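Local coordinates for pyrethroid hydrolase (PDB 5Y5R), which hydrolyses pyrethroid insecticides at their ester bond, splitting cypermethrin and both permethrin isomers into a cyclopropanecarboxylic acid and an alcohol, at residues A[52-57]-A[84-89]; A[120-125]-A[210-215]; A[30-35]-A[65-70]; A[129-134]-A[149-154]. All blocks are in the same frame, centred on the assembly; numbering follows the deposited sequence.

Contact 1: residues A[52-57]-A[84-89]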
# COMPACT_ATOMS: atom_id res chain seq x y z
N VAL A 52 -15.76 2.67 9.32
CA VAL A 52 -16.85 1.71 9.41
C VAL A 52 -16.53 0.43 8.66
O VAL A 52 -16.58 -0.67 9.22
CB VAL A 52 -18.14 2.34 8.88
CG1 VAL A 52 -19.23 1.31 8.95
CG2 VAL A 52 -18.47 3.60 9.69
N ASP A 53 -16.14 0.55 7.40
CA ASP A 53 -15.85 -0.61 6.56
C ASP A 53 -14.96 -0.11 5.41
O ASP A 53 -14.52 1.04 5.41
CB ASP A 53 -17.14 -1.32 6.11
CG ASP A 53 -18.05 -0.44 5.28
OD1 ASP A 53 -17.65 0.68 4.90
OD2 ASP A 53 -19.20 -0.88 4.99
N MSE A 54 -14.67 -0.99 4.46
CA MSE A 54 -13.69 -0.63 3.44
C MSE A 54 -14.19 0.42 2.48
O MSE A 54 -13.41 1.25 2.03
CB MSE A 54 -13.26 -1.87 2.66
CG MSE A 54 -12.30 -2.75 3.48
SE MSE A 54 -10.58 -1.89 3.79
CE MSE A 54 -9.73 -2.26 2.02
N GLU A 55 -15.47 0.35 2.13
CA GLU A 55 -16.06 1.39 1.30
C GLU A 55 -15.83 2.74 1.93
O GLU A 55 -15.51 3.72 1.24
CB GLU A 55 -17.57 1.15 1.11
CG GLU A 55 -18.25 2.18 0.17
CD GLU A 55 -18.46 3.56 0.81
OE1 GLU A 55 -18.59 3.61 2.06
OE2 GLU A 55 -18.42 4.60 0.09
N HIS A 56 -15.95 2.80 3.26
CA HIS A 56 -15.69 4.03 4.01
C HIS A 56 -14.21 4.36 4.05
O HIS A 56 -13.82 5.52 3.87
CB HIS A 56 -16.21 3.87 5.44
CG HIS A 56 -16.10 5.12 6.25
ND1 HIS A 56 -15.99 5.10 7.63
CD2 HIS A 56 -16.09 6.42 5.89
CE1 HIS A 56 -15.91 6.34 8.08
NE2 HIS A 56 -15.97 7.16 7.04
N TYR A 57 -13.38 3.35 4.35
CA TYR A 57 -11.93 3.55 4.43
C TYR A 57 -11.37 4.09 3.12
O TYR A 57 -10.52 4.98 3.12
CB TYR A 57 -11.24 2.21 4.78
CG TYR A 57 -9.80 2.30 5.26
CD1 TYR A 57 -9.46 3.08 6.36
CD2 TYR A 57 -8.78 1.54 4.67
CE1 TYR A 57 -8.17 3.17 6.80
CE2 TYR A 57 -7.46 1.62 5.14
CZ TYR A 57 -7.17 2.45 6.19
OH TYR A 57 -5.88 2.51 6.68
N ILE A 84 -6.29 -1.11 -2.73
CA ILE A 84 -6.33 -1.00 -4.19
C ILE A 84 -7.05 -2.20 -4.79
O ILE A 84 -7.62 -2.09 -5.88
CB ILE A 84 -4.94 -0.83 -4.85
CG1 ILE A 84 -4.22 -2.17 -4.98
CG2 ILE A 84 -4.10 0.20 -4.12
CD1 ILE A 84 -2.99 -2.08 -5.85
N SER A 85 -6.96 -3.37 -4.15
CA SER A 85 -7.76 -4.51 -4.58
C SER A 85 -9.26 -4.25 -4.36
O SER A 85 -10.11 -4.60 -5.19
CB SER A 85 -7.31 -5.76 -3.83
OG SER A 85 -5.95 -6.06 -4.10
N TRP A 86 -9.62 -3.70 -3.20
CA TRP A 86 -11.02 -3.41 -2.97
C TRP A 86 -11.54 -2.38 -3.96
O TRP A 86 -12.59 -2.57 -4.58
CB TRP A 86 -11.22 -2.95 -1.52
CG TRP A 86 -12.64 -2.97 -1.09
CD1 TRP A 86 -13.26 -3.92 -0.35
CD2 TRP A 86 -13.62 -1.96 -1.37
NE1 TRP A 86 -14.58 -3.57 -0.15
CE2 TRP A 86 -14.82 -2.37 -0.77
CE3 TRP A 86 -13.60 -0.75 -2.07
CZ2 TRP A 86 -15.98 -1.62 -0.85
CZ3 TRP A 86 -14.76 0.00 -2.14
CH2 TRP A 86 -15.93 -0.44 -1.54
N LEU A 87 -10.77 -1.31 -4.17
CA LEU A 87 -11.15 -0.26 -5.11
C LEU A 87 -11.22 -0.77 -6.54
O LEU A 87 -12.14 -0.42 -7.29
CB LEU A 87 -10.15 0.87 -5.03
CG LEU A 87 -10.29 1.83 -3.85
CD1 LEU A 87 -8.96 2.52 -3.56
CD2 LEU A 87 -11.34 2.81 -4.17
N ALA A 88 -10.30 -1.66 -6.93
CA ALA A 88 -10.30 -2.12 -8.31
C ALA A 88 -11.61 -2.80 -8.62
O ALA A 88 -12.20 -2.57 -9.68
CB ALA A 88 -9.12 -3.07 -8.54
N GLN A 89 -12.14 -3.53 -7.64
CA GLN A 89 -13.36 -4.30 -7.84
C GLN A 89 -14.57 -3.40 -7.99
O GLN A 89 -15.48 -3.71 -8.77
CB GLN A 89 -13.53 -5.30 -6.69
CG GLN A 89 -14.88 -5.99 -6.59
CD GLN A 89 -15.20 -6.75 -7.85
OE1 GLN A 89 -14.30 -7.20 -8.54
NE2 GLN A 89 -16.48 -6.94 -8.13

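Contact 2: residues A[120-125]-A[210-215]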
# COMPACT_ATOMS: atom_id res chain seq x y z
N GLU A 120 2.05 -21.64 7.05
CA GLU A 120 2.85 -22.27 5.99
C GLU A 120 2.08 -22.36 4.71
O GLU A 120 0.87 -22.56 4.72
CB GLU A 120 3.36 -23.66 6.41
CG GLU A 120 4.31 -23.61 7.55
CD GLU A 120 5.60 -22.89 7.15
OE1 GLU A 120 6.15 -22.18 8.03
OE2 GLU A 120 5.98 -22.92 5.95
N PRO A 121 2.79 -22.18 3.58
CA PRO A 121 4.22 -21.83 3.56
C PRO A 121 4.48 -20.32 3.41
O PRO A 121 3.63 -19.62 2.89
CB PRO A 121 4.72 -22.58 2.34
CG PRO A 121 3.55 -22.49 1.39
CD PRO A 121 2.29 -22.53 2.25
N ASN A 122 5.64 -19.87 3.87
CA ASN A 122 6.13 -18.51 3.64
C ASN A 122 5.05 -17.49 3.97
O ASN A 122 4.71 -16.62 3.17
CB ASN A 122 6.61 -18.36 2.20
CG ASN A 122 7.76 -19.29 1.87
OD1 ASN A 122 8.75 -19.37 2.59
ND2 ASN A 122 7.58 -20.06 0.80
N ARG A 123 4.51 -17.62 5.18
CA ARG A 123 3.54 -16.68 5.72
C ARG A 123 4.09 -16.17 7.04
O ARG A 123 4.74 -16.92 7.76
CB ARG A 123 2.16 -17.32 5.95
CG ARG A 123 1.50 -17.79 4.69
CD ARG A 123 0.44 -18.80 4.96
NE ARG A 123 -0.67 -18.66 4.03
CZ ARG A 123 -0.61 -18.95 2.73
NH1 ARG A 123 0.51 -19.41 2.19
NH2 ARG A 123 -1.68 -18.80 1.97
N GLY A 124 3.82 -14.90 7.35
CA GLY A 124 4.20 -14.24 8.59
C GLY A 124 5.01 -12.96 8.49
O GLY A 124 6.07 -12.88 7.86
N THR A 125 4.57 -11.96 9.23
CA THR A 125 5.34 -10.74 9.44
C THR A 125 5.60 -10.57 10.93
O THR A 125 5.07 -9.64 11.56
CB THR A 125 4.60 -9.54 8.87
OG1 THR A 125 3.30 -9.46 9.46
CG2 THR A 125 4.44 -9.66 7.35
N GLN A 210 6.55 -11.85 0.19
CA GLN A 210 6.22 -11.12 -1.02
C GLN A 210 6.07 -12.07 -2.18
O GLN A 210 5.07 -12.03 -2.90
CB GLN A 210 7.31 -10.09 -1.30
CG GLN A 210 7.30 -8.92 -0.34
CD GLN A 210 8.46 -8.01 -0.55
OE1 GLN A 210 8.55 -7.31 -1.58
NE2 GLN A 210 9.40 -8.04 0.39
N ARG A 211 7.07 -12.93 -2.39
CA ARG A 211 7.02 -13.82 -3.55
C ARG A 211 5.95 -14.89 -3.40
O ARG A 211 5.42 -15.38 -4.41
CB ARG A 211 8.39 -14.47 -3.81
CG ARG A 211 9.47 -13.48 -4.25
CD ARG A 211 10.92 -13.98 -4.22
NE ARG A 211 11.80 -12.96 -4.81
CZ ARG A 211 13.13 -12.93 -4.81
NH1 ARG A 211 13.76 -11.90 -5.36
NH2 ARG A 211 13.85 -13.90 -4.26
N GLN A 212 5.62 -15.27 -2.17
CA GLN A 212 4.56 -16.25 -1.93
C GLN A 212 3.21 -15.67 -2.29
O GLN A 212 2.36 -16.35 -2.87
CB GLN A 212 4.62 -16.69 -0.46
CG GLN A 212 3.72 -17.86 -0.11
CD GLN A 212 4.24 -19.15 -0.72
OE1 GLN A 212 5.45 -19.40 -0.73
NE2 GLN A 212 3.33 -19.97 -1.22
N MSE A 213 3.01 -14.39 -2.01
CA MSE A 213 1.78 -13.73 -2.40
C MSE A 213 1.62 -13.65 -3.92
O MSE A 213 0.55 -13.94 -4.45
CB MSE A 213 1.72 -12.35 -1.75
CG MSE A 213 1.42 -12.49 -0.27
SE MSE A 213 1.19 -10.80 0.68
CE MSE A 213 2.95 -10.07 0.47
N GLN A 214 2.68 -13.25 -4.62
CA GLN A 214 2.63 -13.30 -6.08
C GLN A 214 2.28 -14.71 -6.55
O GLN A 214 1.40 -14.89 -7.40
CB GLN A 214 3.96 -12.86 -6.69
CG GLN A 214 4.30 -11.45 -6.37
CD GLN A 214 5.73 -11.13 -6.69
OE1 GLN A 214 6.15 -11.09 -7.86
NE2 GLN A 214 6.51 -10.89 -5.66
N LYS A 215 2.91 -15.71 -5.95
CA LYS A 215 2.73 -17.09 -6.38
C LYS A 215 1.28 -17.56 -6.23
O LYS A 215 0.80 -18.35 -7.05
CB LYS A 215 3.69 -17.99 -5.60
CG LYS A 215 3.55 -19.45 -5.91
CD LYS A 215 4.61 -20.31 -5.24
CE LYS A 215 4.89 -21.53 -6.13
NZ LYS A 215 3.73 -22.46 -6.18

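Contact 3: residues A[30-35]-A[65-70]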
# COMPACT_ATOMS: atom_id res chain seq x y z
N GLY A 30 4.33 14.02 -16.60
CA GLY A 30 3.09 14.46 -17.19
C GLY A 30 1.87 13.88 -16.56
O GLY A 30 0.80 13.89 -17.18
N TYR A 31 1.96 13.43 -15.30
CA TYR A 31 0.81 12.84 -14.65
C TYR A 31 0.31 13.75 -13.55
O TYR A 31 1.07 14.46 -12.89
CB TYR A 31 1.15 11.47 -14.05
CG TYR A 31 1.39 10.42 -15.08
CD1 TYR A 31 0.32 9.82 -15.71
CD2 TYR A 31 2.67 10.01 -15.44
CE1 TYR A 31 0.50 8.84 -16.65
CE2 TYR A 31 2.87 9.03 -16.40
CZ TYR A 31 1.77 8.45 -17.00
OH TYR A 31 1.90 7.48 -17.95
N ARG A 32 -1.00 13.74 -13.37
CA ARG A 32 -1.58 14.30 -12.17
C ARG A 32 -1.46 13.27 -11.07
O ARG A 32 -1.81 12.10 -11.27
CB ARG A 32 -3.03 14.70 -12.42
CG ARG A 32 -3.63 15.35 -11.20
CD ARG A 32 -4.55 16.45 -11.57
NE ARG A 32 -5.84 16.30 -10.92
CZ ARG A 32 -6.81 17.21 -10.98
NH1 ARG A 32 -6.60 18.33 -11.65
NH2 ARG A 32 -7.97 17.00 -10.39
N VAL A 33 -0.95 13.67 -9.92
CA VAL A 33 -0.57 12.71 -8.89
C VAL A 33 -1.32 13.05 -7.60
O VAL A 33 -1.43 14.22 -7.23
CB VAL A 33 0.95 12.70 -8.68
CG1 VAL A 33 1.34 11.66 -7.66
CG2 VAL A 33 1.64 12.43 -10.02
N HIS A 34 -1.85 12.02 -6.95
CA HIS A 34 -2.61 12.14 -5.72
C HIS A 34 -1.97 11.24 -4.66
O HIS A 34 -1.40 10.19 -4.99
CB HIS A 34 -4.07 11.73 -5.96
CG HIS A 34 -4.74 12.43 -7.11
ND1 HIS A 34 -5.48 13.58 -6.96
CD2 HIS A 34 -4.78 12.13 -8.43
CE1 HIS A 34 -5.96 13.95 -8.14
NE2 HIS A 34 -5.54 13.09 -9.05
N ALA A 35 -1.91 11.72 -3.42
CA ALA A 35 -1.48 10.91 -2.28
C ALA A 35 -2.37 11.21 -1.08
O ALA A 35 -1.95 11.87 -0.12
CB ALA A 35 0.01 11.16 -1.98
N LEU A 65 -10.99 9.23 -8.03
CA LEU A 65 -11.29 8.50 -9.26
C LEU A 65 -12.55 9.03 -9.92
O LEU A 65 -12.70 8.95 -11.14
CB LEU A 65 -11.45 7.00 -8.96
CG LEU A 65 -10.26 6.14 -8.53
CD1 LEU A 65 -10.69 4.75 -7.97
CD2 LEU A 65 -9.35 5.97 -9.69
N ALA A 66 -13.48 9.56 -9.12
CA ALA A 66 -14.73 10.09 -9.65
C ALA A 66 -14.47 11.25 -10.60
O ALA A 66 -15.11 11.34 -11.66
CB ALA A 66 -15.62 10.54 -8.49
N ARG A 67 -13.56 12.15 -10.25
CA ARG A 67 -13.34 13.37 -11.02
C ARG A 67 -12.13 13.29 -11.93
O ARG A 67 -11.73 14.30 -12.51
CB ARG A 67 -13.22 14.57 -10.08
CG ARG A 67 -12.55 14.22 -8.76
CD ARG A 67 -12.24 15.49 -7.94
NE ARG A 67 -10.85 15.91 -8.04
CZ ARG A 67 -10.46 17.19 -7.98
NH1 ARG A 67 -9.18 17.51 -8.07
NH2 ARG A 67 -11.35 18.16 -7.87
N ALA A 68 -11.53 12.11 -12.07
CA ALA A 68 -10.42 11.98 -13.01
C ALA A 68 -10.92 12.09 -14.44
O ALA A 68 -11.98 11.56 -14.79
CB ALA A 68 -9.71 10.65 -12.80
N GLU A 69 -10.14 12.78 -15.28
CA GLU A 69 -10.48 12.92 -16.69
C GLU A 69 -10.47 11.58 -17.40
O GLU A 69 -11.44 11.20 -18.08
CB GLU A 69 -9.52 13.92 -17.36
CG GLU A 69 -9.90 14.28 -18.79
CD GLU A 69 -8.92 15.26 -19.45
OE1 GLU A 69 -8.43 16.20 -18.78
OE2 GLU A 69 -8.65 15.08 -20.66
N GLY A 70 -9.38 10.82 -17.23
CA GLY A 70 -9.21 9.52 -17.87
C GLY A 70 -9.08 8.37 -16.89
O GLY A 70 -9.80 8.31 -15.89

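Contact 4: residues A[129-134]-A[149-154]. With 8NL ((2-methyl-3-phenyl-phenyl)methyl (1~{S})-3-[(~{E})-2-chloranyl-3,3,3-tris(fluoranyl)prop-1-enyl]-2,2-dimethyl-cyclopropane-1-carboxylate), chain G.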
# COMPACT_ATOMS: atom_id res chain seq x y z
N LEU A 129 4.30 -7.76 13.98
CA LEU A 129 3.43 -8.13 15.10
C LEU A 129 4.12 -7.91 16.44
O LEU A 129 3.45 -7.69 17.46
CB LEU A 129 2.95 -9.58 15.00
CG LEU A 129 2.15 -9.98 13.77
CD1 LEU A 129 1.80 -11.46 13.81
CD2 LEU A 129 0.89 -9.15 13.65
N ASP A 130 5.46 -7.96 16.45
CA ASP A 130 6.22 -7.71 17.68
C ASP A 130 6.12 -6.25 18.11
O ASP A 130 5.95 -5.95 19.29
CB ASP A 130 7.69 -8.07 17.42
CG ASP A 130 8.59 -7.80 18.63
OD1 ASP A 130 8.38 -8.45 19.65
OD2 ASP A 130 9.48 -6.94 18.58
N LEU A 131 6.19 -5.33 17.14
CA LEU A 131 6.37 -3.90 17.40
C LEU A 131 5.09 -3.10 17.31
O LEU A 131 5.09 -1.94 17.73
CB LEU A 131 7.38 -3.31 16.40
CG LEU A 131 8.82 -3.78 16.60
CD1 LEU A 131 9.65 -3.51 15.37
CD2 LEU A 131 9.46 -3.12 17.82
N ILE A 132 4.05 -3.66 16.71
CA ILE A 132 2.75 -3.04 16.56
C ILE A 132 1.78 -3.87 17.37
O ILE A 132 1.62 -5.07 17.12
CB ILE A 132 2.32 -2.99 15.09
CG1 ILE A 132 3.38 -2.29 14.22
CG2 ILE A 132 0.95 -2.39 14.96
CD1 ILE A 132 3.54 -0.80 14.47
N GLN A 133 1.12 -3.23 18.34
CA GLN A 133 0.33 -3.94 19.32
C GLN A 133 -1.14 -3.54 19.29
O GLN A 133 -1.50 -2.49 18.75
CB GLN A 133 0.91 -3.73 20.72
CG GLN A 133 2.39 -4.09 20.79
CD GLN A 133 3.02 -3.67 22.10
OE1 GLN A 133 2.68 -2.62 22.66
NE2 GLN A 133 3.97 -4.47 22.58
N PRO A 134 -2.03 -4.42 19.74
CA PRO A 134 -3.47 -4.09 19.73
C PRO A 134 -3.84 -3.08 20.82
O PRO A 134 -3.20 -3.02 21.87
CB PRO A 134 -4.14 -5.45 20.01
CG PRO A 134 -3.03 -6.50 19.72
CD PRO A 134 -1.78 -5.82 20.13
N GLU A 149 14.31 3.01 18.70
CA GLU A 149 15.35 2.70 17.73
C GLU A 149 15.01 1.43 16.96
O GLU A 149 15.29 1.33 15.76
CB GLU A 149 16.71 2.55 18.43
CG GLU A 149 17.89 2.07 17.54
CD GLU A 149 18.18 2.98 16.33
OE1 GLU A 149 17.63 4.08 16.26
OE2 GLU A 149 18.98 2.58 15.45
N ARG A 150 14.43 0.44 17.64
CA ARG A 150 13.94 -0.74 16.93
C ARG A 150 12.89 -0.36 15.89
O ARG A 150 12.88 -0.90 14.78
CB ARG A 150 13.35 -1.73 17.94
CG ARG A 150 13.20 -3.10 17.42
CD ARG A 150 14.55 -3.73 17.19
NE ARG A 150 14.40 -4.98 16.45
CZ ARG A 150 15.13 -5.28 15.38
NH1 ARG A 150 16.07 -4.44 14.99
NH2 ARG A 150 14.94 -6.42 14.74
N LEU A 151 11.97 0.54 16.25
CA LEU A 151 10.94 0.96 15.31
C LEU A 151 11.55 1.61 14.10
O LEU A 151 11.11 1.38 12.97
CB LEU A 151 9.95 1.94 15.96
CG LEU A 151 8.99 1.44 17.01
CD1 LEU A 151 8.25 2.63 17.67
CD2 LEU A 151 8.02 0.45 16.36
N ARG A 152 12.56 2.47 14.32
CA ARG A 152 13.22 3.17 13.22
C ARG A 152 13.97 2.20 12.32
O ARG A 152 13.80 2.21 11.09
CB ARG A 152 14.21 4.20 13.75
CG ARG A 152 14.82 5.06 12.61
CD ARG A 152 16.14 5.68 13.02
NE ARG A 152 17.24 4.72 13.25
CZ ARG A 152 18.01 4.21 12.29
NH1 ARG A 152 17.83 4.57 11.02
NH2 ARG A 152 19.01 3.38 12.58
N GLU A 153 14.82 1.36 12.92
CA GLU A 153 15.67 0.52 12.09
C GLU A 153 14.87 -0.53 11.34
O GLU A 153 15.36 -1.03 10.32
CB GLU A 153 16.77 -0.18 12.88
CG GLU A 153 16.32 -1.04 13.99
CD GLU A 153 17.45 -1.39 14.93
OE1 GLU A 153 18.52 -0.74 14.92
OE2 GLU A 153 17.29 -2.38 15.66
N VAL A 154 13.69 -0.90 11.84
CA VAL A 154 12.83 -1.90 11.19
C VAL A 154 11.97 -1.29 10.09
O VAL A 154 11.91 -1.80 8.97
CB VAL A 154 11.97 -2.63 12.24
CG1 VAL A 154 10.91 -3.44 11.63
CG2 VAL A 154 12.84 -3.53 13.11
C 8NL G . 3.75 1.07 10.34
C8 8NL G . 5.47 4.35 12.00
C9 8NL G . 5.49 4.80 13.32
C10 8NL G . 5.81 3.92 14.34
C11 8NL G . 6.11 2.61 13.99
C12 8NL G . 6.09 2.18 12.66
C13 8NL G . 3.90 0.61 7.34
O 8NL G . 3.83 -0.79 7.70
CL 8NL G . 1.76 -7.02 10.53
C21 8NL G . 1.77 -5.46 9.70
C22 8NL G . 1.52 -4.22 10.53
F2 8NL G . 2.68 -3.59 10.69
F1 8NL G . 0.63 -3.41 10.01
F 8NL G . 1.07 -4.62 11.70
C20 8NL G . 2.05 -5.40 8.40
C16 8NL G . 2.04 -4.08 7.65
C17 8NL G . 2.72 -4.36 6.31
C18 8NL G . 1.38 -4.38 5.60
C19 8NL G . 3.49 -5.69 6.27
C15 8NL G . 3.29 -3.28 7.28
C14 8NL G . 2.93 -1.81 7.10
O1 8NL G . 1.88 -1.49 6.52
C2 8NL G . 4.83 1.54 8.14
C3 8NL G . 5.79 2.22 7.40
C4 8NL G . 6.70 3.09 8.00
C5 8NL G . 6.64 3.34 9.37
C6 8NL G . 5.70 2.68 10.16
C1 8NL G . 4.79 1.78 9.54
C7 8NL G . 5.75 3.05 11.63

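Contact 1: residues A[52-57]-A[84-89]
One face of the Trp86 indole is covered by the start of helix 54-57: Met54 CB sits over the five-membered ring, and the backbone N of Glu55 lies above the six-membered part. Met54, a selenomethionine in this crystal, makes a CH-pi contact, its CB 3.6 Å from the centroid of the Trp86 five-membered ring and 14° off the normal. At the far rim Glu55 CA comes to 3.4 Å from Trp86 CH2, while the Glu55 carboxylate leads away. The Met54 chain, bent at chi2 and chi3, runs on past the indole and brings CE to 3.9 Å from Trp86 CB. Trp86 CG stands anti to the backbone N (chi1 -165°), swinging the indole out from helix 80-90 to meet the neighbouring helix; the same ring also stacks with His90. Behind the contact Asp53 N-caps helix 54-57, its OD1 accepting from His56 N at 3.2 Å, and His56 takes Val52 N in its ring plane through ND1, 3.0 Å away. A leucine in place of Trp86 would probably uncover Met54 CB and the Glu55 backbone and leave a gap between the two helices. Without a hydrogen bond between them, the helix start and the indole are held by shape and dispersion, with Met54 CB giving the one CH-pi contact.

Contact 2: residues A[120-125]-A[210-215]
Gln212 leaves its helix with CG opposite the backbone N (chi1 -171°), then bends at chi2 (71°), turning OE1 toward Asn122, which reaches out from the loop to meet it. The bend places Gln212 OE1 2.7 Å from Asn122 ND2, in a nearly straight bond (166°) that lies in the plane of the Asn122 amide; seen from the glutamine, the donor is tilted out of the carbonyl plane, and the two side chains cross at about a right angle. Below this bond the aliphatic part of Gln212 packs on the loop backbone, CG lying 3.5 Å from Pro121 O and CB 3.7 Å from Asn122 CB. The Pro121 ring, which follows a cis peptide, brings CG to 3.6 Å from Gln212 NE2. Pro121 O also receives Arg123 NH1 at 3.2 Å, on a lone pair in the carbonyl plane. Glu216, one turn further along the helix, accepts from Gln212 NE2 and forms a salt bridge with Arg123 NH2, bridging helix and loop a second time. A leucine replacing Gln212 would probably leave Asn122 ND2 without this acceptor and Glu216 with one donor fewer, giving the Pro121-Asn122 turn more freedom. The arrangement fastens a loop of the alpha/beta hydrolase cap region to helix 207-216 of the core, just before the loop reaches Thr125 of the ligand pocket.

Contact 3: residues A[30-35]-A[65-70]
Asp5 OD2, on the neighbouring strand 3-9, is held by two groups of strand 32-34: a hydrogen bond from His34 NE2 and a long, weak ion pair from Arg32 NE, belonging to the same arginine that meets Arg67 across the contact. His34 and Arg32 stand two residues apart and face helix 59-67 on the same side of the strand. His34 NE2 lies in the plane of the Arg32 guanidinium, at its edge, 3.7 Å from Arg32 NE. The contact itself is confined to the ends of two long side chains. Arg32 stretches out with CG across from the backbone N (chi1 -178°), bends at chi2 and chi3, and brings NH2 toward the guanidinium of Arg67, the two side chains crossing at about a right angle. The planes of the two guanidinium groups are inclined by 34°. As modelled, Arg32 NH2 and Arg67 NH1 are 2.7 Å apart, although both are donors and both groups should be charged; no bond can be read there, and the exact placing of these exposed ends is doubtful. His34 ND1 lies 5.5 Å from Arg67 NH1, too far for contact. The backbones stay well apart, with Arg32 CA 9.2 Å from Ala68 CA. Topologically this is the outer end of a beta-alpha-beta crossover of the alpha/beta hydrolase fold: the chain leaves edge strand 32-34, passes over strand 3-9, on which Leu65 and Ala68 rest, and enters parallel strand 71-77.

Contact 4: residues A[129-134]-A[149-154]
Leu131 reaches from the end of helix 126-131 into the flank of helix 148-155, and each of its side-chain carbons except the branch point CG finds a partner there. CB lies 3.8 Å from Leu151 CD2, the two leucines sliding past each other in opposite directions. At the fork, CD2 comes from the side against the aliphatic part of Arg150, 3.8 Å from its CG. The other branch, CD1, meets Val154 tip to tip, 3.9 Å from both CG1 and CG2. The chi1 torsion of Leu131 (-69°) sets CG beside the backbone N, and chi2 (162°) then turns the two methyls to different residues of the helix. Val154 CG2 sits over the centre of the Arg150 guanidinium, shielding one face of it. On the outer side of the same helix, Arg152 grips the Glu149 carboxylate side-on, NE to OE1 at 3.1 Å and NH2 to OE2 at 3.0 Å, each oxygen met on its syn side. The pocket side of both segments faces the bound pyrethroid 8NL: Leu151 CD2 touches phenyl atom C11 at 3.7 Å, while from residues 129-134 Ile132 CG1 lies 3.8 Å from fluorine F2 and Leu129 CD2 is 3.9 Å from the chlorine. Leu131 thus forms a second layer behind an apolar pocket wall of alpha/beta hydrolase cap elements, which touches both ends of a ligand hydrogen-bonded by Ser78, His230 and Ala12.

From the N terminus, strand 32-34 opens contact 3 and helix 54-57 opens contact 1 before residues 65-70 close the first and helix 80-90 the second, so these two loops cross. Contact 1 packs helix 54-57 on the helix following strand 71-77, while contact 3 only brings edge strand 32-34 near residues 65-70 at the surface. Later in the chain, the loop 120-125 opens contact 2, which closes only at helix 207-216; contact 4 is nested within that span, pairing residues 129-134 with helix 148-155 beside the ligand. Contacts 2 and 4 thus serve the cap region, and contact 3 lies on the opposite side of the chain's centre from both, about 32 Å from contact 2 between centres.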